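PDB 7JKA: m3DLH protein from Halieaceae bacterium, which probably hydrolyses dienelactones as an alpha/beta-hydrolase of the dienelactone hydrolase family, and may also act as a phosphotriesterase. Local coordinates for residues 63-68 / 237-242; 127-132 / 150-155; 172-177 / 202-207. All blocks are in the same frame, centred on the assembly; numbering follows the deposited sequence.

Interaction 1: 63-68 / 237-242; sequences RRLAGL and RSWTAM
Trp239 of helix 232-250 reaches across to Arg64 and Leu65 near the C-terminal end of helix 56-67 and to Leu68 just beyond it, joining two of the helices that cover one side of the alpha/beta-hydrolase sheet. The helix segments are far apart, with axes 13.0 Å from each other at closest approach and inclined at 48°, and the long side chains bridge that distance. With CG anti to the backbone N (chi1 -165°), the indole extends toward the opposite helix and leads with its six-membered ring. Trp239 CZ2 meets Arg64 CB at 3.7 Å, and Trp239 CH2 lies 3.9 Å from Leu65 CG. On the pyrrole side, Trp239 NE1 comes within 4.1 Å of Leu68 CD1, where the leucine and the indole run past each other in opposite directions. Met242, one turn further along, bends at chi3 (74°) and lays its CE methyl over the centre of the indole face, 3.5 Å above the plane of Trp239. Met242 CE also touches Leu65 CD2 at 3.7 Å, so Leu65 fits against both the ring and the methionine methyl. Replacing Trp239 by alanine would probably open a gap between the two helices and leave Leu65, Leu68 and the Met242 methyl without the surface they pack on. Arg64 uses its aliphatic base here, while its guanidinium forms salt bridges with Glu60 of its own helix and Glu235 of the opposite one. The join is therefore apolar where Trp239 meets helix 56-67, with an ionic link between the helices beside it.

Interaction 2: 127-132 / 150-155; sequences AAIGFC and AIVTFH
Phe131 and Phe154 stand side by side at the C-terminal ends of two neighbouring parallel strands, 126-131 and 150-154. Phe131 CB faces His155 CE1 at 4.0 Å. Further out, Phe131 CD2 rests 3.7 Å from Phe154 CB, and Phe131 CE2 makes the closest approach between the rings, 3.5 Å to Phe154 CD1. At the tip, Phe131 CZ is still 3.8 Å from Phe154 CD1. The two side chains share nearly the same first and second torsions, with CG anti to the carbonyl carbon (chi1 -59° in Phe131), and on parallel strands this stands the rings nearly parallel, their planes 9° apart, yet slid so far that they barely overlap. His155 NE2 lies at the edge of the Phe131 ring and is hydrogen-bonded to Thr216.

Beneath the rings the strands are tied by five backbone bonds. Ala128 N donates to Ala150 O and Ala128 O accepts from Val152 N, both at 3.0 Å. Gly130 repeats the pattern with Val152 O and Phe154 N, and Cys132 N closes the series on Phe154 O at 2.9 Å. Cys132 has a positive phi (54°) right before helix 133-143, consistent with the nucleophile elbow of this family, in which a cysteine usually attacks the substrate. The very short approach of its SG to the His155 ring belongs to one of two conformers and is doubtful.

The two strands belong to a beta-alpha-beta unit in which helix 133-143 makes the crossover and packs on Ile151 and Thr153. Helix 232-250 lies against the other face, touching Ile129 and Phe154, while strands 42-48 and 172-178 continue the sheet beyond the two strands.

Interaction 3: 172-177 / 202-207; sequences RVLVCH and DWQFTF
Val175 presses CG1 over one face of the Phe205 ring, 3.5 Å from Phe205 CE2, in a CH-pi contact. Val175 CG1 (chi1 172°) and Phe205 CG (chi1 -172°) are both anti to their backbone N, which helps bring methyl and ring together. Phe205 CE1 comes within 3.6 Å of His177 CB. Beyond it, the His177 ring points an edge at the face of Phe207 in an offset T-shaped pair, centroids 5.2 Å apart, completing an aromatic cluster. On the opposite face of the sheet Leu174 CD1 packs on Gln204 CB at 3.7 Å.

Five backbone hydrogen bonds, from Val173 N to Asp202 O through to His177 N to Thr206 O, hold the strands in the register that pairs these residues. A water beside them is bonded to Val173 O and Asp202 OD1 and accepts from Gln204 NE2. Nearby, Asp202 OD2 lies 4.1 Å from Arg172 NE but well out of the guanidinium plane, so only charge attraction is likely; the salt bridge of Arg172 is with Glu248.

Helix 186-198 lies against Val175, His177 and Phe205, and helix 232-250 touches Leu174. Two parallel strands linked through a helix make a beta-alpha-beta unit, which here ends the sheet, as expected of an alpha/beta-hydrolase.

How the interactions relate
Interaction 1 spans the others along the chain: residues 63-68 come first and 237-242 last, with interaction 2 and then interaction 3 in series between them. Interactions 2 and 3, centred about 10 Å apart, belong to one sheet in which strands 150-154 and 172-178 are neighbours, joined by probable hydrogen bonds such as Ile151 N to Arg172 O. Helix 232-250 of interaction 1 lies over both pairs: Met242 packs on Val152 and Phe154, and Ala241 on Leu174. The centre of interaction 1 is about 11 Å from that of interaction 2 and 16 Å from that of interaction 3. The late helix thus covers part of one face of the sheet, whose strand 126-131 leads into the probable nucleophile elbow.

Interaction 1: 63-68 / 237-242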
loop_
_atom_site.group_PDB
_atom_site.type_symbol
_atom_site.label_atom_id
_atom_site.label_comp_id
_atom_site.label_asym_id
_atom_site.label_seq_id
_atom_site.Cartn_x
_atom_site.Cartn_y
_atom_site.Cartn_z
ATOM N N ARG A 63 -12.531 -2.134 2.878
ATOM C CA ARG A 63 -13.909 -2.569 2.685
ATOM C C ARG A 63 -14.173 -2.940 1.231
ATOM O O ARG A 63 -14.774 -3.979 0.952
ATOM C CB ARG A 63 -14.868 -1.477 3.143
ATOM C CG ARG A 63 -16.297 -1.930 3.319
ATOM C CD ARG A 63 -17.216 -0.727 3.453
ATOM N NE ARG A 63 -17.231 0.005 2.189
ATOM C CZ ARG A 63 -17.903 -0.373 1.107
ATOM N NH1 ARG A 63 -18.655 -1.470 1.132
ATOM N NH2 ARG A 63 -17.835 0.355 -0.000
ATOM N N ARG A 64 -13.714 -2.108 0.290
ATOM C CA ARG A 64 -13.939 -2.399 -1.125
ATOM C C ARG A 64 -13.260 -3.699 -1.532
ATOM O O ARG A 64 -13.822 -4.487 -2.301
ATOM C CB ARG A 64 -13.450 -1.227 -1.974
ATOM C CG ARG A 64 -14.228 0.062 -1.735
ATOM C CD ARG A 64 -13.662 1.213 -2.594
ATOM N NE ARG A 64 -14.326 2.462 -2.244
ATOM C CZ ARG A 64 -14.014 3.645 -2.760
ATOM N NH1 ARG A 64 -13.039 3.744 -3.659
ATOM N NH2 ARG A 64 -14.669 4.726 -2.367
ATOM N N LEU A 65 -12.068 -3.967 -0.982
ATOM C CA LEU A 65 -11.377 -5.221 -1.274
ATOM C C LEU A 65 -12.150 -6.427 -0.734
ATOM O O LEU A 65 -12.224 -7.472 -1.391
ATOM C CB LEU A 65 -9.968 -5.172 -0.681
ATOM C CG LEU A 65 -9.024 -4.222 -1.446
ATOM C CD1 LEU A 65 -7.831 -3.978 -0.565
ATOM C CD2 LEU A 65 -8.574 -4.805 -2.784
ATOM N N ALA A 66 -12.713 -6.311 0.467
ATOM C CA ALA A 66 -13.579 -7.376 0.971
ATOM C C ALA A 66 -14.756 -7.615 0.028
ATOM O O ALA A 66 -15.190 -8.762 -0.161
ATOM C CB ALA A 66 -14.081 -7.024 2.376
ATOM N N GLY A 67 -15.284 -6.545 -0.588
ATOM C CA GLY A 67 -16.369 -6.723 -1.541
ATOM C C GLY A 67 -15.958 -7.442 -2.809
ATOM O O GLY A 67 -16.822 -7.944 -3.530
ATOM N N LEU A 68 -14.658 -7.529 -3.072
ATOM C CA LEU A 68 -14.128 -8.291 -4.192
ATOM C C LEU A 68 -13.808 -9.728 -3.828
ATOM O O LEU A 68 -13.329 -10.476 -4.690
ATOM C CB LEU A 68 -12.856 -7.616 -4.721
ATOM C CG LEU A 68 -13.094 -6.225 -5.304
ATOM C CD1 LEU A 68 -11.765 -5.569 -5.666
ATOM C CD2 LEU A 68 -14.048 -6.309 -6.494
ATOM N N ARG A 237 -9.865 3.943 -13.011
ATOM C CA ARG A 237 -8.975 3.209 -13.909
ATOM C C ARG A 237 -7.899 2.448 -13.142
ATOM O O ARG A 237 -7.596 1.289 -13.457
ATOM C CB ARG A 237 -8.312 4.169 -14.898
ATOM C CG ARG A 237 -9.252 4.743 -15.941
ATOM C CD ARG A 237 -8.613 5.955 -16.567
ATOM N NE ARG A 237 -9.387 6.386 -17.709
ATOM C CZ ARG A 237 -9.082 7.462 -18.436
ATOM N NH1 ARG A 237 -8.029 8.204 -18.131
ATOM N NH2 ARG A 237 -9.831 7.781 -19.484
ATOM N N SER A 238 -7.262 3.110 -12.175
ATOM C CA SER A 238 -6.207 2.456 -11.417
ATOM C C SER A 238 -6.758 1.333 -10.541
ATOM O O SER A 238 -6.103 0.300 -10.391
ATOM C CB SER A 238 -5.448 3.479 -10.567
ATOM O OG SER A 238 -6.290 4.155 -9.648
ATOM N N TRP A 239 -7.966 1.491 -9.979
ATOM C CA TRP A 239 -8.563 0.386 -9.229
ATOM C C TRP A 239 -8.828 -0.802 -10.146
ATOM O O TRP A 239 -8.594 -1.959 -9.770
ATOM C CB TRP A 239 -9.859 0.853 -8.579
ATOM C CG TRP A 239 -10.392 -0.038 -7.506
ATOM C CD1 TRP A 239 -11.506 -0.828 -7.579
ATOM C CD2 TRP A 239 -9.849 -0.217 -6.190
ATOM N NE1 TRP A 239 -11.677 -1.499 -6.388
ATOM C CE2 TRP A 239 -10.687 -1.133 -5.516
ATOM C CE3 TRP A 239 -8.749 0.313 -5.507
ATOM C CZ2 TRP A 239 -10.456 -1.537 -4.188
ATOM C CZ3 TRP A 239 -8.521 -0.082 -4.189
ATOM C CH2 TRP A 239 -9.371 -0.999 -3.547
ATOM N N THR A 240 -9.306 -0.536 -11.361
ATOM C CA THR A 240 -9.510 -1.617 -12.318
ATOM C C THR A 240 -8.192 -2.288 -12.670
ATOM O O THR A 240 -8.122 -3.516 -12.784
ATOM C CB THR A 240 -10.181 -1.066 -13.578
ATOM O OG1 THR A 240 -11.512 -0.659 -13.240
ATOM C CG2 THR A 240 -10.258 -2.119 -14.697
ATOM N N ALA A 241 -7.131 -1.494 -12.873
ATOM C CA ALA A 241 -5.842 -2.101 -13.186
ATOM C C ALA A 241 -5.372 -2.996 -12.049
ATOM O O ALA A 241 -4.854 -4.089 -12.293
ATOM C CB ALA A 241 -4.812 -1.014 -13.504
ATOM N N MET A 242 -5.561 -2.556 -10.797
ATOM C CA MET A 242 -5.257 -3.389 -9.638
ATOM C C MET A 242 -6.062 -4.678 -9.665
ATOM O O MET A 242 -5.515 -5.771 -9.462
ATOM C CB MET A 242 -5.566 -2.612 -8.365
ATOM C CG MET A 242 -5.303 -3.393 -7.073
ATOM S SD MET A 242 -6.266 -2.739 -5.698
ATOM C CE MET A 242 -7.879 -3.372 -6.158
#

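Interaction 2: 127-132 / 150-155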
loop_
_atom_site.group_PDB
_atom_site.type_symbol
_atom_site.label_atom_id
_atom_site.label_comp_id
_atom_site.label_asym_id
_atom_site.label_seq_id
_atom_site.Cartn_x
_atom_site.Cartn_y
_atom_site.Cartn_z
ATOM N N ALA A 127 -1.213 -9.992 -1.356
ATOM C CA ALA A 127 -0.812 -8.757 -2.019
ATOM C C ALA A 127 -0.653 -7.650 -0.996
ATOM O O ALA A 127 -1.156 -7.721 0.127
ATOM C CB ALA A 127 -1.830 -8.335 -3.089
ATOM N N ALA A 128 0.027 -6.588 -1.426
ATOM C CA ALA A 128 0.069 -5.357 -0.657
ATOM C C ALA A 128 -0.241 -4.195 -1.571
ATOM O O ALA A 128 0.284 -4.131 -2.683
ATOM C CB ALA A 128 1.452 -5.129 -0.003
ATOM N N ILE A 129 -1.065 -3.278 -1.095
ATOM C CA ILE A 129 -1.290 -2.024 -1.787
ATOM C C ILE A 129 -1.020 -0.882 -0.819
ATOM O O ILE A 129 -0.986 -1.053 0.405
ATOM C CB ILE A 129 -2.708 -1.903 -2.371
ATOM C CG1 ILE A 129 -3.786 -1.692 -1.287
ATOM C CG2 ILE A 129 -3.019 -3.105 -3.250
ATOM C CD1 ILE A 129 -5.181 -1.351 -1.913
ATOM N N GLY A 130 -0.821 0.300 -1.380
ATOM C CA GLY A 130 -0.591 1.455 -0.540
ATOM C C GLY A 130 -0.834 2.735 -1.296
ATOM O O GLY A 130 -0.694 2.798 -2.528
ATOM N N PHE A 131 -1.192 3.765 -0.542
ATOM C CA PHE A 131 -1.555 5.073 -1.052
ATOM C C PHE A 131 -0.519 6.055 -0.537
ATOM O O PHE A 131 -0.247 6.087 0.657
ATOM C CB PHE A 131 -2.969 5.433 -0.578
ATOM C CG PHE A 131 -3.986 4.453 -1.035
ATOM C CD1 PHE A 131 -4.209 3.277 -0.339
ATOM C CD2 PHE A 131 -4.634 4.662 -2.244
ATOM C CE1 PHE A 131 -5.122 2.339 -0.810
ATOM C CE2 PHE A 131 -5.554 3.737 -2.736
ATOM C CZ PHE A 131 -5.782 2.560 -2.022
ATOM N N CYS A 132 0.071 6.842 -1.434
ATOM C CA CYS A 132 1.116 7.829 -1.071
ATOM C C CYS A 132 2.215 7.121 -0.300
ATOM O O CYS A 132 2.746 6.112 -0.784
ATOM C CB CYS A 132 0.525 8.979 -0.312
ATOM S SG CYS A 132 -0.598 9.739 -1.252
ATOM N N ALA A 150 1.754 -9.821 -5.402
ATOM C CA ALA A 150 1.444 -8.609 -6.157
ATOM C C ALA A 150 1.577 -7.415 -5.235
ATOM O O ALA A 150 1.282 -7.504 -4.036
ATOM C CB ALA A 150 0.029 -8.636 -6.743
ATOM N N ILE A 151 2.053 -6.308 -5.796
ATOM C CA ILE A 151 2.183 -5.050 -5.086
ATOM C C ILE A 151 1.654 -3.971 -6.010
ATOM O O ILE A 151 2.063 -3.913 -7.177
ATOM C CB ILE A 151 3.647 -4.735 -4.715
ATOM C CG1 ILE A 151 4.259 -5.863 -3.884
ATOM C CG2 ILE A 151 3.728 -3.434 -3.970
ATOM C CD1 ILE A 151 5.045 -6.821 -4.733
ATOM N N VAL A 152 0.755 -3.123 -5.510
ATOM C CA VAL A 152 0.195 -2.035 -6.312
ATOM C C VAL A 152 0.292 -0.760 -5.512
ATOM O O VAL A 152 -0.127 -0.726 -4.346
ATOM C CB VAL A 152 -1.270 -2.294 -6.713
ATOM C CG1 VAL A 152 -1.737 -1.168 -7.669
ATOM C CG2 VAL A 152 -1.408 -3.656 -7.388
ATOM N N THR A 153 0.849 0.288 -6.111
ATOM C CA THR A 153 0.942 1.579 -5.445
ATOM C C THR A 153 0.067 2.610 -6.139
ATOM O O THR A 153 -0.129 2.576 -7.358
ATOM C CB THR A 153 2.388 2.095 -5.380
ATOM O OG1 THR A 153 2.864 2.457 -6.696
ATOM C CG2 THR A 153 3.288 1.019 -4.837
ATOM N N PHE A 154 -0.470 3.534 -5.348
ATOM C CA PHE A 154 -1.301 4.612 -5.875
ATOM C C PHE A 154 -0.698 5.931 -5.427
ATOM O O PHE A 154 -0.559 6.172 -4.220
ATOM C CB PHE A 154 -2.749 4.505 -5.381
ATOM C CG PHE A 154 -3.439 3.220 -5.762
ATOM C CD1 PHE A 154 -3.404 2.108 -4.918
ATOM C CD2 PHE A 154 -4.176 3.147 -6.931
ATOM C CE1 PHE A 154 -4.045 0.933 -5.253
ATOM C CE2 PHE A 154 -4.829 1.968 -7.295
ATOM C CZ PHE A 154 -4.765 0.851 -6.435
ATOM N N HIS A 155 -0.350 6.777 -6.392
ATOM C CA HIS A 155 0.264 8.096 -6.152
ATOM C C HIS A 155 1.293 8.053 -5.022
ATOM O O HIS A 155 1.246 8.841 -4.074
ATOM C CB HIS A 155 -0.787 9.197 -5.920
ATOM C CG HIS A 155 -1.905 8.836 -4.974
ATOM N ND1 HIS A 155 -1.812 8.988 -3.605
ATOM C CD2 HIS A 155 -3.157 8.375 -5.212
ATOM C CE1 HIS A 155 -2.944 8.604 -3.041
ATOM N NE2 HIS A 155 -3.776 8.217 -3.991
#

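Interaction 3: 172-177 / 202-207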
loop_
_atom_site.group_PDB
_atom_site.type_symbol
_atom_site.label_atom_id
_atom_site.label_comp_id
_atom_site.label_asym_id
_atom_site.label_seq_id
_atom_site.Cartn_x
_atom_site.Cartn_y
_atom_site.Cartn_z
ATOM N N ARG A 172 4.529 -9.457 -8.568
ATOM C CA ARG A 172 4.320 -8.584 -9.714
ATOM C C ARG A 172 4.011 -7.182 -9.216
ATOM O O ARG A 172 3.229 -7.011 -8.272
ATOM C CB ARG A 172 3.169 -9.119 -10.568
ATOM C CG ARG A 172 3.393 -10.601 -10.873
ATOM C CD ARG A 172 2.298 -11.246 -11.677
ATOM N NE ARG A 172 2.442 -12.695 -11.554
ATOM C CZ ARG A 172 1.829 -13.584 -12.317
ATOM N NH1 ARG A 172 1.015 -13.185 -13.288
ATOM N NH2 ARG A 172 2.035 -14.877 -12.103
ATOM N N VAL A 173 4.642 -6.182 -9.824
ATOM C CA VAL A 173 4.612 -4.807 -9.330
ATOM C C VAL A 173 3.827 -3.966 -10.321
ATOM O O VAL A 173 4.058 -4.065 -11.531
ATOM C CB VAL A 173 6.025 -4.226 -9.153
ATOM C CG1 VAL A 173 5.923 -2.746 -8.787
ATOM C CG2 VAL A 173 6.783 -4.980 -8.089
ATOM N N LEU A 174 2.881 -3.169 -9.820
ATOM C CA LEU A 174 2.165 -2.176 -10.624
ATOM C C LEU A 174 2.189 -0.838 -9.900
ATOM O O LEU A 174 1.689 -0.735 -8.778
ATOM C CB LEU A 174 0.717 -2.608 -10.874
ATOM C CG LEU A 174 -0.182 -1.528 -11.493
ATOM C CD1 LEU A 174 0.254 -1.165 -12.908
ATOM C CD2 LEU A 174 -1.585 -2.040 -11.514
ATOM N N VAL A 175 2.790 0.175 -10.530
ATOM C CA VAL A 175 2.831 1.540 -9.997
ATOM C C VAL A 175 1.798 2.365 -10.746
ATOM O O VAL A 175 1.905 2.524 -11.968
ATOM C CB VAL A 175 4.225 2.166 -10.149
ATOM C CG1 VAL A 175 4.181 3.644 -9.779
ATOM C CG2 VAL A 175 5.227 1.431 -9.256
ATOM N N CYS A 176 0.806 2.901 -10.030
ATOM C CA CYS A 176 -0.184 3.815 -10.604
ATOM C C CYS A 176 0.183 5.234 -10.187
ATOM O O CYS A 176 0.007 5.627 -9.024
ATOM C CB CYS A 176 -1.602 3.472 -10.154
ATOM S SG CYS A 176 -2.096 1.768 -10.548
ATOM N N HIS A 177 0.655 6.015 -11.144
ATOM C CA HIS A 177 1.324 7.284 -10.906
ATOM C C HIS A 177 0.547 8.415 -11.572
ATOM O O HIS A 177 0.203 8.321 -12.760
ATOM C CB HIS A 177 2.741 7.211 -11.486
ATOM C CG HIS A 177 3.494 8.500 -11.442
ATOM N ND1 HIS A 177 3.899 9.087 -10.260
ATOM C CD2 HIS A 177 3.948 9.303 -12.440
ATOM C CE1 HIS A 177 4.554 10.207 -10.534
ATOM N NE2 HIS A 177 4.598 10.357 -11.847
ATOM N N ASP A 202 8.753 -8.541 -12.767
ATOM C CA ASP A 202 7.525 -8.357 -13.546
ATOM C C ASP A 202 6.883 -7.079 -13.041
ATOM O O ASP A 202 6.118 -7.099 -12.082
ATOM C CB ASP A 202 6.581 -9.532 -13.367
ATOM C CG ASP A 202 5.313 -9.391 -14.181
ATOM O OD1 ASP A 202 5.080 -8.312 -14.772
ATOM O OD2 ASP A 202 4.568 -10.373 -14.225
ATOM N N TRP A 203 7.202 -5.963 -13.690
ATOM C CA TRP A 203 6.797 -4.640 -13.260
ATOM C C TRP A 203 6.037 -3.928 -14.372
ATOM O O TRP A 203 6.242 -4.183 -15.576
ATOM C CB TRP A 203 8.009 -3.786 -12.810
ATOM C CG TRP A 203 8.986 -3.411 -13.906
ATOM C CD1 TRP A 203 10.013 -4.166 -14.380
ATOM C CD2 TRP A 203 9.034 -2.167 -14.621
ATOM N NE1 TRP A 203 10.698 -3.473 -15.369
ATOM C CE2 TRP A 203 10.128 -2.235 -15.507
ATOM C CE3 TRP A 203 8.271 -0.988 -14.571
ATOM C CZ2 TRP A 203 10.451 -1.190 -16.395
ATOM C CZ3 TRP A 203 8.609 0.065 -15.445
ATOM C CH2 TRP A 203 9.699 -0.042 -16.322
ATOM N N GLN A 204 5.130 -3.057 -13.933
ATOM C CA GLN A 204 4.353 -2.183 -14.810
ATOM C C GLN A 204 4.287 -0.825 -14.140
ATOM O O GLN A 204 4.204 -0.737 -12.910
ATOM C CB GLN A 204 2.930 -2.685 -15.035
ATOM C CG GLN A 204 2.810 -4.063 -15.623
ATOM C CD GLN A 204 1.365 -4.521 -15.638
ATOM O OE1 GLN A 204 0.532 -3.965 -16.363
ATOM N NE2 GLN A 204 1.046 -5.496 -14.784
ATOM N N PHE A 205 4.358 0.235 -14.939
ATOM C CA PHE A 205 4.337 1.584 -14.383
ATOM C C PHE A 205 3.464 2.408 -15.310
ATOM O O PHE A 205 3.784 2.545 -16.487
ATOM C CB PHE A 205 5.763 2.129 -14.298
ATOM C CG PHE A 205 5.905 3.441 -13.562
ATOM C CD1 PHE A 205 5.301 4.594 -14.024
ATOM C CD2 PHE A 205 6.705 3.520 -12.429
ATOM C CE1 PHE A 205 5.461 5.805 -13.361
ATOM C CE2 PHE A 205 6.871 4.720 -11.767
ATOM C CZ PHE A 205 6.223 5.855 -12.221
ATOM N N THR A 206 2.337 2.900 -14.804
ATOM C CA THR A 206 1.390 3.667 -15.607
ATOM C C THR A 206 1.387 5.126 -15.172
ATOM O O THR A 206 1.178 5.436 -13.994
ATOM C CB THR A 206 -0.022 3.077 -15.535
ATOM O OG1 THR A 206 0.018 1.741 -16.071
ATOM C CG2 THR A 206 -1.021 3.936 -16.319
ATOM N N PHE A 207 1.644 6.002 -16.131
ATOM C CA PHE A 207 1.454 7.448 -16.004
ATOM C C PHE A 207 0.001 7.757 -16.342
ATOM O O PHE A 207 -0.436 7.537 -17.484
ATOM C CB PHE A 207 2.371 8.214 -16.960
ATOM C CG PHE A 207 3.828 8.212 -16.586
ATOM C CD1 PHE A 207 4.609 7.077 -16.762
ATOM C CD2 PHE A 207 4.428 9.370 -16.118
ATOM C CE1 PHE A 207 5.972 7.094 -16.448
ATOM C CE2 PHE A 207 5.803 9.402 -15.804
ATOM C CZ PHE A 207 6.558 8.252 -15.954
HETATM O O HOH W 1 3.350 -6.395 -13.167
#